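Local structure of Nitrate/nitrite binding protein NrtA (Synechocystis sp., 2G29) at residues 68-81 with 89-102. The protein binds nitrate as the solute-binding protein of an ABC transporter that takes up nitrate, and probably nitrite. Numbering follows the deposited sequence.
Sequences LKQASWGTTRDNLV and IDGAHILTPMPYLI. With NO3 (nitrate ion), chain B.
Trp-73 lies with one face of its indole against Leu-95, whose CD1 sits 3.8 Å from the centroid of the five-membered ring, a CH-pi contact almost along the ring normal. Met-98 crosses the indole at about a right angle, its SD 3.8 Å from Trp-73 CE3, an oblique Met-aromatic contact. The His-93 carbonyl oxygen, which finds no hydrogen-bond partner in the model, meets the ring edge 3.2 Å from Trp-73 CZ3. With CG anti to the carbonyl carbon (chi1 -72°), the indole projects from the first turn of its helix into the cleft, and Trp-73 NE1 donates a 2.8 Å hydrogen bond to nitrate O3. An alanine here would probably cost the anion this N-H and leave Leu-95 and Met-98 facing a gap where the indole lay.

Farther along the helix the packing stays tight: Leu-80 and Ile-94 meet tip to tip, CD1 to CD1 at 3.5 Å, while Leu-80 CD2 rests on Gly-91 CA. Ile-89 N donates a nearly straight bond (168°) to Asn-79 O. The looser flank is at Arg-77 and Val-81: Arg-77 CG only grazes Ile-102 CD1 at 4.1 Å, and its bent chain leads away to Asp-78 OD1, in a salt bridge, and to Val-107 O.

Lys-240 and Gly-211 also bond the nitrate, so the site bridges both sheets of this two-domain C-clamp. Helix 73-82 packs beside strand 91-95, an inner strand of the first sheet; the axes of 73-81 and 97-102 cross at -50°, and helix 332-344 covers helix 97-104 beyond.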
# COMPACT_ATOMS: atom_id res chain seq x y z
N LEU A 68 7.78 8.58 12.36
CA LEU A 68 9.05 7.85 12.41
C LEU A 68 9.32 6.81 11.35
O LEU A 68 8.59 5.84 11.23
CB LEU A 68 9.13 7.15 13.74
CG LEU A 68 9.02 8.08 14.95
CD1 LEU A 68 8.66 7.28 16.17
CD2 LEU A 68 10.33 8.82 15.13
N LYS A 69 10.38 7.03 10.59
CA LYS A 69 10.73 6.14 9.50
C LYS A 69 11.10 4.76 10.01
O LYS A 69 11.91 4.62 10.93
CB LYS A 69 11.90 6.72 8.69
CG LYS A 69 12.14 5.92 7.40
CD LYS A 69 13.36 6.36 6.62
CE LYS A 69 13.27 7.75 6.07
NZ LYS A 69 14.56 8.06 5.36
N GLN A 70 10.51 3.73 9.38
CA GLN A 70 10.77 2.32 9.69
C GLN A 70 11.68 1.77 8.59
O GLN A 70 11.61 2.22 7.44
CB GLN A 70 9.45 1.54 9.69
CG GLN A 70 8.38 2.14 10.62
CD GLN A 70 8.76 2.00 12.09
OE1 GLN A 70 8.79 0.89 12.63
NE2 GLN A 70 9.03 3.14 12.76
N ALA A 71 12.52 0.81 8.93
CA ALA A 71 13.46 0.24 7.94
C ALA A 71 12.77 -0.72 6.98
O ALA A 71 13.14 -0.76 5.79
CB ALA A 71 14.63 -0.46 8.67
N SER A 72 11.79 -1.48 7.47
CA SER A 72 11.11 -2.45 6.60
C SER A 72 9.73 -2.76 7.14
O SER A 72 9.35 -2.31 8.23
CB SER A 72 11.93 -3.75 6.58
OG SER A 72 11.88 -4.37 7.90
N TRP A 73 8.95 -3.54 6.39
CA TRP A 73 7.64 -3.89 6.88
C TRP A 73 7.80 -4.85 8.06
O TRP A 73 6.99 -4.86 8.96
CB TRP A 73 6.76 -4.45 5.75
CG TRP A 73 6.34 -3.38 4.79
CD1 TRP A 73 6.61 -3.33 3.47
CD2 TRP A 73 5.60 -2.17 5.10
NE1 TRP A 73 6.08 -2.19 2.91
CE2 TRP A 73 5.45 -1.47 3.89
CE3 TRP A 73 5.02 -1.65 6.28
CZ2 TRP A 73 4.82 -0.24 3.82
CZ3 TRP A 73 4.39 -0.43 6.21
CH2 TRP A 73 4.28 0.27 4.98
N GLY A 74 8.90 -5.59 8.07
CA GLY A 74 9.16 -6.49 9.19
C GLY A 74 9.44 -5.69 10.45
O GLY A 74 8.93 -6.05 11.50
N THR A 75 10.21 -4.60 10.36
CA THR A 75 10.45 -3.82 11.57
C THR A 75 9.24 -3.01 11.97
O THR A 75 9.00 -2.79 13.14
CB THR A 75 11.67 -2.87 11.50
OG1 THR A 75 11.47 -1.86 10.52
CG2 THR A 75 12.93 -3.63 11.22
N THR A 76 8.45 -2.60 10.99
CA THR A 76 7.17 -1.91 11.29
C THR A 76 6.31 -2.86 12.14
O THR A 76 5.76 -2.45 13.17
CB THR A 76 6.40 -1.59 9.99
OG1 THR A 76 7.16 -0.62 9.24
CG2 THR A 76 5.03 -0.99 10.31
N ARG A 77 6.19 -4.11 11.71
CA ARG A 77 5.42 -5.13 12.43
C ARG A 77 6.02 -5.30 13.82
O ARG A 77 5.29 -5.35 14.81
CB ARG A 77 5.49 -6.45 11.64
CG ARG A 77 4.85 -7.70 12.31
CD ARG A 77 5.79 -8.42 13.28
NE ARG A 77 7.12 -8.60 12.72
CZ ARG A 77 7.43 -9.39 11.70
NH1 ARG A 77 6.50 -10.13 11.11
NH2 ARG A 77 8.68 -9.41 11.23
N ASP A 78 7.35 -5.35 13.90
CA ASP A 78 7.99 -5.50 15.23
C ASP A 78 7.63 -4.34 16.17
O ASP A 78 7.30 -4.56 17.35
CB ASP A 78 9.51 -5.55 15.13
CG ASP A 78 10.02 -6.80 14.40
OD1 ASP A 78 9.31 -7.83 14.34
OD2 ASP A 78 11.17 -6.79 13.92
N ASN A 79 7.69 -3.13 15.66
CA ASN A 79 7.40 -1.97 16.49
C ASN A 79 5.92 -1.86 16.87
O ASN A 79 5.60 -1.36 17.94
CB ASN A 79 7.93 -0.70 15.81
CG ASN A 79 9.44 -0.59 15.92
OD1 ASN A 79 9.99 -0.93 16.97
ND2 ASN A 79 10.12 -0.13 14.85
N LEU A 80 5.03 -2.34 16.01
CA LEU A 80 3.61 -2.33 16.34
C LEU A 80 3.32 -3.40 17.41
O LEU A 80 2.50 -3.18 18.29
CB LEU A 80 2.76 -2.59 15.09
CG LEU A 80 2.63 -1.37 14.17
CD1 LEU A 80 2.11 -1.84 12.82
CD2 LEU A 80 1.66 -0.34 14.74
N VAL A 81 3.97 -4.56 17.32
CA VAL A 81 3.78 -5.61 18.33
C VAL A 81 4.29 -5.08 19.69
O VAL A 81 3.67 -5.29 20.74
CB VAL A 81 4.48 -6.92 17.91
CG1 VAL A 81 4.49 -7.90 19.06
CG2 VAL A 81 3.74 -7.55 16.74
N ILE A 89 5.82 1.59 18.27
CA ILE A 89 4.93 2.62 17.71
C ILE A 89 3.46 2.30 17.99
O ILE A 89 3.10 1.14 18.29
CB ILE A 89 5.17 2.82 16.14
CG1 ILE A 89 4.91 1.48 15.41
CG2 ILE A 89 6.59 3.32 15.88
CD1 ILE A 89 5.20 1.58 13.93
N ASP A 90 2.61 3.32 17.89
CA ASP A 90 1.17 3.21 18.11
C ASP A 90 0.37 2.93 16.85
O ASP A 90 -0.75 2.39 16.93
CB ASP A 90 0.64 4.54 18.70
CG ASP A 90 1.36 4.95 19.99
OD1 ASP A 90 1.26 4.21 20.99
OD2 ASP A 90 2.02 6.01 19.99
N GLY A 91 0.92 3.33 15.70
CA GLY A 91 0.22 3.11 14.45
C GLY A 91 1.20 3.33 13.32
O GLY A 91 2.37 3.65 13.53
N ALA A 92 0.71 3.20 12.09
CA ALA A 92 1.60 3.32 10.94
C ALA A 92 0.89 3.47 9.62
O ALA A 92 -0.27 3.09 9.49
CB ALA A 92 2.45 2.03 10.84
N HIS A 93 1.65 4.00 8.65
CA HIS A 93 1.29 4.00 7.23
C HIS A 93 1.67 2.52 7.03
O HIS A 93 2.78 2.10 7.32
CB HIS A 93 2.20 5.03 6.51
CG HIS A 93 2.81 4.57 5.21
ND1 HIS A 93 2.19 4.66 3.98
CD2 HIS A 93 4.08 4.15 4.97
CE1 HIS A 93 3.06 4.33 3.03
NE2 HIS A 93 4.21 4.03 3.60
N ILE A 94 0.74 1.72 6.51
CA ILE A 94 0.95 0.28 6.45
C ILE A 94 0.24 -0.42 5.29
O ILE A 94 -0.77 0.04 4.79
CB ILE A 94 0.50 -0.31 7.82
CG1 ILE A 94 1.00 -1.75 7.97
CG2 ILE A 94 -1.02 -0.22 7.96
CD1 ILE A 94 1.08 -2.18 9.49
N LEU A 95 0.79 -1.55 4.86
CA LEU A 95 0.14 -2.32 3.79
C LEU A 95 -1.23 -2.77 4.36
O LEU A 95 -1.31 -3.26 5.50
CB LEU A 95 0.98 -3.55 3.47
CG LEU A 95 2.45 -3.28 3.11
CD1 LEU A 95 3.16 -4.59 2.72
CD2 LEU A 95 2.53 -2.31 1.93
N THR A 96 -2.31 -2.67 3.58
CA THR A 96 -3.63 -3.04 4.10
C THR A 96 -3.74 -4.45 4.76
O THR A 96 -4.38 -4.57 5.78
CB THR A 96 -4.75 -2.87 3.01
OG1 THR A 96 -4.95 -1.47 2.80
CG2 THR A 96 -6.08 -3.52 3.41
N PRO A 97 -3.11 -5.49 4.19
CA PRO A 97 -3.25 -6.79 4.87
C PRO A 97 -2.60 -6.86 6.22
O PRO A 97 -3.05 -7.63 7.06
CB PRO A 97 -2.61 -7.82 3.91
CG PRO A 97 -1.95 -7.00 2.85
CD PRO A 97 -2.48 -5.62 2.87
N MET A 98 -1.60 -6.03 6.47
CA MET A 98 -0.89 -6.16 7.74
C MET A 98 -1.67 -6.01 9.04
O MET A 98 -1.45 -6.79 9.97
CB MET A 98 0.41 -5.33 7.75
CG MET A 98 1.47 -5.93 6.81
SD MET A 98 2.91 -4.81 6.60
CE MET A 98 3.64 -4.96 8.27
N PRO A 99 -2.58 -5.04 9.15
CA PRO A 99 -3.31 -4.95 10.41
C PRO A 99 -4.09 -6.25 10.67
O PRO A 99 -4.26 -6.66 11.84
CB PRO A 99 -4.24 -3.75 10.20
CG PRO A 99 -3.36 -2.85 9.37
CD PRO A 99 -2.72 -3.80 8.37
N TYR A 100 -4.52 -6.94 9.61
CA TYR A 100 -5.23 -8.20 9.74
C TYR A 100 -4.28 -9.33 10.17
O TYR A 100 -4.58 -10.08 11.09
CB TYR A 100 -5.89 -8.56 8.41
CG TYR A 100 -7.11 -7.71 8.16
CD1 TYR A 100 -7.04 -6.56 7.36
CD2 TYR A 100 -8.30 -8.00 8.82
CE1 TYR A 100 -8.14 -5.74 7.22
CE2 TYR A 100 -9.41 -7.18 8.70
CZ TYR A 100 -9.32 -6.05 7.90
OH TYR A 100 -10.42 -5.25 7.82
N LEU A 101 -3.14 -9.44 9.49
CA LEU A 101 -2.20 -10.51 9.83
C LEU A 101 -1.63 -10.34 11.25
O LEU A 101 -1.32 -11.30 11.93
CB LEU A 101 -1.09 -10.54 8.79
CG LEU A 101 -1.58 -10.79 7.34
CD1 LEU A 101 -0.47 -10.45 6.38
CD2 LEU A 101 -2.02 -12.24 7.13
N ILE A 102 -1.48 -9.10 11.68
CA ILE A 102 -0.97 -8.83 13.02
C ILE A 102 -2.07 -9.09 14.08
O ILE A 102 -1.80 -9.65 15.15
CB ILE A 102 -0.43 -7.38 13.13
CG1 ILE A 102 0.79 -7.24 12.22
CG2 ILE A 102 -0.09 -7.06 14.58
CD1 ILE A 102 1.26 -5.77 12.04
N NO3 B . 5.87 -0.37 -0.87
O1 NO3 B . 4.98 0.50 -1.43
O2 NO3 B . 7.04 -0.87 -1.34
O3 NO3 B . 5.49 -0.93 0.49